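Local coordinates for aldehyde dehydrogenase (Anabaena variabilis, PDB 4H7N), which probably oxidises aldehydes to carboxylic acids with NAD+ as cofactor, at residues T262-E276 against M361-F375. Residues are numbered along the deposited sequence; the frame is centred on the assembly and turned at random.
Sequences TGQSCLSIERIYVAE and MTEETFGPIMPVMPF
The F366 ring lies with one face against the backbone of 264-265. S265 N sits over its centre, and Q264 CA makes a CH-pi contact 4.0 Å from the F366 ring centroid. At the far end the F375 ring turns a face to A275, whose CA is 3.8 Å from the F375 centroid; the edge of that ring meets the backbone carbonyl of Y273. F375 CG stands between its own backbone N and carbonyl carbon (chi1 58°), which lays the ring over A275. Y273 and F375 belong to the parallel neighbouring strands 269-275 and 369-375, in the seven-stranded sheet that fits the catalytic domain of the aldehyde dehydrogenase fold. F366 lies in the loop before 369-375. The selenium of M373, a selenomethionine, sits at the edge of the Y273 ring, 3.9 Å from Y273 CE1, a Met-aromatic contact. The ladder runs from I272 N on P371 O through to E276 N on F375 O. On the sheet face opposite Y273 and F375, V274 CG2 packs on V372 CG1; I272 CD1 also meets M370 CB. Helix 247-259 covers I272 and M370.

C266, in the loop before strand 269-275, has its side chain about 6 Å from that of E232, the predicted active-site residue. The E270 carboxylate grips two successive amides of 365-366; K236 adds a salt bridge to OE1. An alanine at E270 would remove both acceptors, and would probably leave the T365 and F366 amides without these partners and K236 without this carboxylate. T365 N meets E270 OE1 on the syn side at 2.8 Å. F366 N comes to E270 OE2 from above the carboxylate plane, 42° out of it.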
loop_
_atom_site.group_PDB
_atom_site.type_symbol
_atom_site.label_atom_id
_atom_site.label_comp_id
_atom_site.label_asym_id
_atom_site.label_seq_id
_atom_site.Cartn_x
_atom_site.Cartn_y
_atom_site.Cartn_z
ATOM N N THR A 262 27.499 -5.681 -15.424
ATOM C CA THR A 262 27.580 -4.827 -16.646
ATOM C C THR A 262 26.607 -3.627 -16.548
ATOM O O THR A 262 26.126 -3.092 -17.559
ATOM C CB THR A 262 27.329 -5.636 -17.921
ATOM O OG1 THR A 262 28.095 -6.853 -17.881
ATOM C CG2 THR A 262 27.779 -4.883 -19.160
ATOM N N GLY A 263 26.330 -3.216 -15.319
ATOM C CA GLY A 263 25.455 -2.057 -15.106
ATOM C C GLY A 263 23.975 -2.320 -15.265
ATOM O O GLY A 263 23.181 -1.386 -15.197
ATOM N N GLN A 264 23.602 -3.591 -15.400
ATOM C CA GLN A 264 22.230 -4.011 -15.656
ATOM C C GLN A 264 21.545 -4.242 -14.312
ATOM O O GLN A 264 21.398 -5.367 -13.854
ATOM C CB GLN A 264 22.210 -5.297 -16.519
ATOM C CG GLN A 264 22.900 -5.093 -17.857
ATOM C CD GLN A 264 23.148 -6.386 -18.599
ATOM O OE1 GLN A 264 22.548 -6.628 -19.651
ATOM N NE2 GLN A 264 24.055 -7.236 -18.061
ATOM N N SER A 265 21.111 -3.137 -13.697
ATOM C CA SER A 265 20.591 -3.159 -12.364
ATOM C C SER A 265 19.889 -1.840 -12.103
ATOM O O SER A 265 20.435 -0.765 -12.406
ATOM C CB SER A 265 21.682 -3.348 -11.349
ATOM O OG SER A 265 21.203 -3.322 -10.058
ATOM N N CYS A 266 18.724 -1.953 -11.452
ATOM C CA CYS A 266 17.962 -0.793 -10.908
ATOM C C CYS A 266 18.858 0.060 -9.985
ATOM O O CYS A 266 18.699 1.272 -9.919
ATOM C CB CYS A 266 16.716 -1.310 -10.119
ATOM S SG CYS A 266 15.519 -2.059 -11.253
ATOM N N LEU A 267 19.793 -0.607 -9.313
ATOM C CA LEU A 267 20.672 -0.030 -8.254
ATOM C C LEU A 267 22.041 0.393 -8.735
ATOM O O LEU A 267 22.926 0.749 -7.942
ATOM C CB LEU A 267 20.916 -1.088 -7.147
ATOM C CG LEU A 267 19.639 -1.690 -6.619
ATOM C CD1 LEU A 267 19.922 -2.864 -5.694
ATOM C CD2 LEU A 267 18.827 -0.620 -5.951
ATOM N N SER A 268 22.234 0.372 -10.033
ATOM C CA SER A 268 23.485 0.754 -10.598
ATOM C C SER A 268 23.648 2.267 -10.392
ATOM O O SER A 268 22.691 3.032 -10.619
ATOM C CB SER A 268 23.477 0.477 -12.129
ATOM O OG SER A 268 24.796 0.558 -12.568
ATOM N N ILE A 269 24.868 2.690 -10.074
ATOM C CA ILE A 269 25.225 4.105 -10.079
ATOM C C ILE A 269 25.284 4.540 -11.568
ATOM O O ILE A 269 26.079 3.997 -12.341
ATOM C CB ILE A 269 26.577 4.382 -9.400
ATOM C CG1 ILE A 269 26.583 3.993 -7.914
ATOM C CG2 ILE A 269 26.965 5.857 -9.594
ATOM C CD1 ILE A 269 25.443 4.623 -7.101
ATOM N N GLU A 270 24.459 5.502 -11.958
ATOM C CA GLU A 270 24.395 5.902 -13.345
ATOM C C GLU A 270 24.775 7.367 -13.580
ATOM O O GLU A 270 24.808 7.811 -14.710
ATOM C CB GLU A 270 22.991 5.646 -13.862
ATOM C CG GLU A 270 22.675 4.150 -14.042
ATOM C CD GLU A 270 21.591 3.827 -15.102
ATOM O OE1 GLU A 270 21.166 4.731 -15.851
ATOM O OE2 GLU A 270 21.158 2.641 -15.147
ATOM N N ARG A 271 25.017 8.117 -12.513
ATOM C CA ARG A 271 25.431 9.534 -12.598
ATOM C C ARG A 271 26.375 9.831 -11.442
ATOM O O ARG A 271 26.093 9.433 -10.338
ATOM C CB ARG A 271 24.265 10.474 -12.410
ATOM C CG ARG A 271 23.091 10.102 -13.258
ATOM C CD ARG A 271 21.973 11.088 -13.063
ATOM N NE ARG A 271 21.083 10.766 -11.973
ATOM C CZ ARG A 271 20.566 11.660 -11.119
ATOM N NH1 ARG A 271 20.964 12.932 -11.109
ATOM N NH2 ARG A 271 19.700 11.263 -10.203
ATOM N N ILE A 272 27.459 10.543 -11.705
ATOM C CA ILE A 272 28.493 10.780 -10.726
ATOM C C ILE A 272 28.839 12.278 -10.696
ATOM O O ILE A 272 29.174 12.863 -11.752
ATOM C CB ILE A 272 29.733 9.952 -11.073
ATOM C CG1 ILE A 272 29.391 8.454 -11.077
ATOM C CG2 ILE A 272 30.792 10.183 -10.023
ATOM C CD1 ILE A 272 30.385 7.641 -11.920
ATOM N N TYR A 273 28.678 12.890 -9.520
ATOM C CA TYR A 273 28.935 14.309 -9.310
ATOM C C TYR A 273 30.124 14.446 -8.372
ATOM O O TYR A 273 30.121 13.850 -7.304
ATOM C CB TYR A 273 27.685 14.981 -8.729
ATOM C CG TYR A 273 26.488 14.774 -9.628
ATOM C CD1 TYR A 273 26.301 15.558 -10.755
ATOM C CD2 TYR A 273 25.599 13.714 -9.392
ATOM C CE1 TYR A 273 25.265 15.308 -11.639
ATOM C CE2 TYR A 273 24.534 13.467 -10.238
ATOM C CZ TYR A 273 24.378 14.263 -11.367
ATOM O OH TYR A 273 23.319 14.007 -12.170
ATOM N N VAL A 274 31.148 15.222 -8.763
ATOM C CA VAL A 274 32.369 15.328 -7.962
ATOM C C VAL A 274 32.762 16.783 -7.756
ATOM O O VAL A 274 32.745 17.583 -8.694
ATOM C CB VAL A 274 33.551 14.616 -8.659
ATOM C CG1 VAL A 274 34.751 14.551 -7.728
ATOM C CG2 VAL A 274 33.150 13.211 -9.082
ATOM N N ALA A 275 33.123 17.115 -6.523
ATOM C CA ALA A 275 33.617 18.453 -6.197
ATOM C C ALA A 275 34.650 18.848 -7.254
ATOM O O ALA A 275 35.578 18.052 -7.550
ATOM C CB ALA A 275 34.268 18.436 -4.829
ATOM N N GLU A 276 34.529 20.067 -7.786
ATOM C CA GLU A 276 35.435 20.504 -8.869
ATOM C C GLU A 276 36.925 20.426 -8.546
ATOM O O GLU A 276 37.697 20.116 -9.411
ATOM C CB GLU A 276 35.059 21.883 -9.426
ATOM C CG GLU A 276 35.129 23.018 -8.423
ATOM C CD GLU A 276 34.569 24.331 -8.981
ATOM O OE1 GLU A 276 34.115 24.354 -10.142
ATOM O OE2 GLU A 276 34.565 25.344 -8.252
HETATM N N MSE A 361 22.402 10.929 -18.840
HETATM C CA MSE A 361 22.241 11.547 -17.527
HETATM C C MSE A 361 20.808 11.659 -17.043
HETATM O O MSE A 361 20.564 12.104 -15.910
HETATM C CB MSE A 361 23.007 12.878 -17.558
HETATM C CG MSE A 361 24.482 12.461 -17.498
HETATM SE SE MSE A 361 25.554 13.866 -16.699
HETATM C CE MSE A 361 25.432 13.105 -14.890
ATOM N N THR A 362 19.841 11.261 -17.864
ATOM C CA THR A 362 18.461 11.433 -17.483
ATOM C C THR A 362 17.637 10.142 -17.603
ATOM O O THR A 362 16.929 9.830 -16.679
ATOM C CB THR A 362 17.783 12.522 -18.299
ATOM O OG1 THR A 362 17.827 12.164 -19.672
ATOM C CG2 THR A 362 18.468 13.859 -18.077
ATOM N N GLU A 363 17.733 9.399 -18.700
ATOM C CA GLU A 363 16.956 8.168 -18.869
ATOM C C GLU A 363 17.781 6.978 -18.379
ATOM O O GLU A 363 18.990 6.995 -18.496
ATOM C CB GLU A 363 16.549 7.975 -20.329
ATOM C CG GLU A 363 15.666 9.125 -20.836
ATOM C CD GLU A 363 15.472 9.138 -22.349
ATOM O OE1 GLU A 363 15.723 8.121 -23.026
ATOM O OE2 GLU A 363 15.060 10.198 -22.870
ATOM N N GLU A 364 17.113 5.960 -17.843
ATOM C CA GLU A 364 17.777 4.777 -17.339
ATOM C C GLU A 364 18.624 4.182 -18.469
ATOM O O GLU A 364 18.131 3.968 -19.575
ATOM C CB GLU A 364 16.760 3.740 -16.787
ATOM C CG GLU A 364 17.404 2.531 -16.071
ATOM C CD GLU A 364 16.424 1.729 -15.158
ATOM O OE1 GLU A 364 15.296 1.455 -15.658
ATOM O OE2 GLU A 364 16.776 1.385 -13.959
ATOM N N THR A 365 19.883 3.923 -18.176
ATOM C CA THR A 365 20.816 3.353 -19.165
ATOM C C THR A 365 20.926 1.820 -19.027
ATOM O O THR A 365 20.911 1.089 -20.023
ATOM C CB THR A 365 22.174 4.060 -18.992
ATOM O OG1 THR A 365 21.993 5.473 -19.185
ATOM C CG2 THR A 365 23.205 3.583 -20.006
ATOM N N PHE A 366 21.015 1.326 -17.779
ATOM C CA PHE A 366 21.139 -0.109 -17.539
ATOM C C PHE A 366 22.379 -0.657 -18.267
ATOM O O PHE A 366 22.340 -1.750 -18.839
ATOM C CB PHE A 366 19.864 -0.822 -18.025
ATOM C CG PHE A 366 19.179 -1.637 -16.984
ATOM C CD1 PHE A 366 18.670 -1.036 -15.840
ATOM C CD2 PHE A 366 19.057 -3.024 -17.125
ATOM C CE1 PHE A 366 18.013 -1.771 -14.854
ATOM C CE2 PHE A 366 18.401 -3.768 -16.130
ATOM C CZ PHE A 366 17.873 -3.143 -15.017
ATOM N N GLY A 367 23.467 0.116 -18.247
ATOM C CA GLY A 367 24.741 -0.271 -18.861
ATOM C C GLY A 367 25.922 0.158 -18.007
ATOM O O GLY A 367 25.745 0.788 -16.953
ATOM N N PRO A 368 27.160 -0.157 -18.451
ATOM C CA PRO A 368 28.309 0.060 -17.568
ATOM C C PRO A 368 28.937 1.438 -17.816
ATOM O O PRO A 368 30.146 1.560 -18.058
ATOM C CB PRO A 368 29.252 -1.066 -17.978
ATOM C CG PRO A 368 29.034 -1.187 -19.457
ATOM C CD PRO A 368 27.555 -0.865 -19.676
ATOM N N ILE A 369 28.114 2.462 -17.736
ATOM C CA ILE A 369 28.518 3.812 -18.137
ATOM C C ILE A 369 28.673 4.711 -16.921
ATOM O O ILE A 369 27.835 4.700 -16.039
ATOM C CB ILE A 369 27.472 4.461 -19.040
ATOM C CG1 ILE A 369 27.076 3.509 -20.155
ATOM C CG2 ILE A 369 28.024 5.742 -19.645
ATOM C CD1 ILE A 369 28.237 2.920 -20.938
HETATM N N MSE A 370 29.746 5.503 -16.908
HETATM C CA MSE A 370 30.082 6.336 -15.774
HETATM C C MSE A 370 30.276 7.729 -16.318
HETATM O O MSE A 370 31.397 8.084 -16.717
HETATM C CB MSE A 370 31.354 5.804 -15.137
HETATM C CG MSE A 370 31.094 4.527 -14.357
HETATM SE SE MSE A 370 32.739 3.618 -13.794
HETATM C CE MSE A 370 33.322 2.872 -15.500
ATOM N N PRO A 371 29.199 8.504 -16.425
ATOM C CA PRO A 371 29.332 9.928 -16.751
ATOM C C PRO A 371 29.650 10.733 -15.500
ATOM O O PRO A 371 28.908 10.655 -14.506
ATOM C CB PRO A 371 27.929 10.293 -17.294
ATOM C CG PRO A 371 26.996 9.295 -16.684
ATOM C CD PRO A 371 27.803 8.136 -16.148
ATOM N N VAL A 372 30.702 11.531 -15.553
ATOM C CA VAL A 372 31.193 12.259 -14.396
ATOM C C VAL A 372 31.137 13.762 -14.594
ATOM O O VAL A 372 31.734 14.255 -15.502
ATOM C CB VAL A 372 32.654 11.850 -14.103
ATOM C CG1 VAL A 372 33.119 12.445 -12.789
ATOM C CG2 VAL A 372 32.731 10.331 -14.020
HETATM N N MSE A 373 30.450 14.474 -13.713
HETATM C CA MSE A 373 30.290 15.935 -13.810
HETATM C C MSE A 373 30.877 16.622 -12.601
HETATM O O MSE A 373 30.628 16.182 -11.509
HETATM C CB MSE A 373 28.793 16.262 -13.712
HETATM C CG MSE A 373 28.203 16.637 -15.042
HETATM SE SE MSE A 373 26.341 17.224 -14.813
HETATM C CE MSE A 373 26.469 19.173 -14.886
ATOM N N PRO A 374 31.611 17.732 -12.769
ATOM C CA PRO A 374 32.027 18.500 -11.592
ATOM C C PRO A 374 30.883 19.319 -10.962
ATOM O O PRO A 374 29.920 19.613 -11.637
ATOM C CB PRO A 374 33.097 19.444 -12.165
ATOM C CG PRO A 374 32.718 19.636 -13.582
ATOM C CD PRO A 374 31.950 18.421 -14.030
ATOM N N PHE A 375 30.970 19.652 -9.677
ATOM C CA PHE A 375 30.120 20.716 -9.093
ATOM C C PHE A 375 30.906 21.797 -8.329
ATOM O O PHE A 375 31.898 21.510 -7.666
ATOM C CB PHE A 375 28.980 20.159 -8.217
ATOM C CG PHE A 375 29.441 19.323 -7.083
ATOM C CD1 PHE A 375 29.784 19.906 -5.879
ATOM C CD2 PHE A 375 29.534 17.937 -7.204
ATOM C CE1 PHE A 375 30.203 19.130 -4.803
ATOM C CE2 PHE A 375 29.970 17.158 -6.129
ATOM C CZ PHE A 375 30.295 17.748 -4.922
HETATM O O HOH W 1 25.689 1.634 -14.550
HETATM O O HOH W 2 24.502 6.201 -17.011
#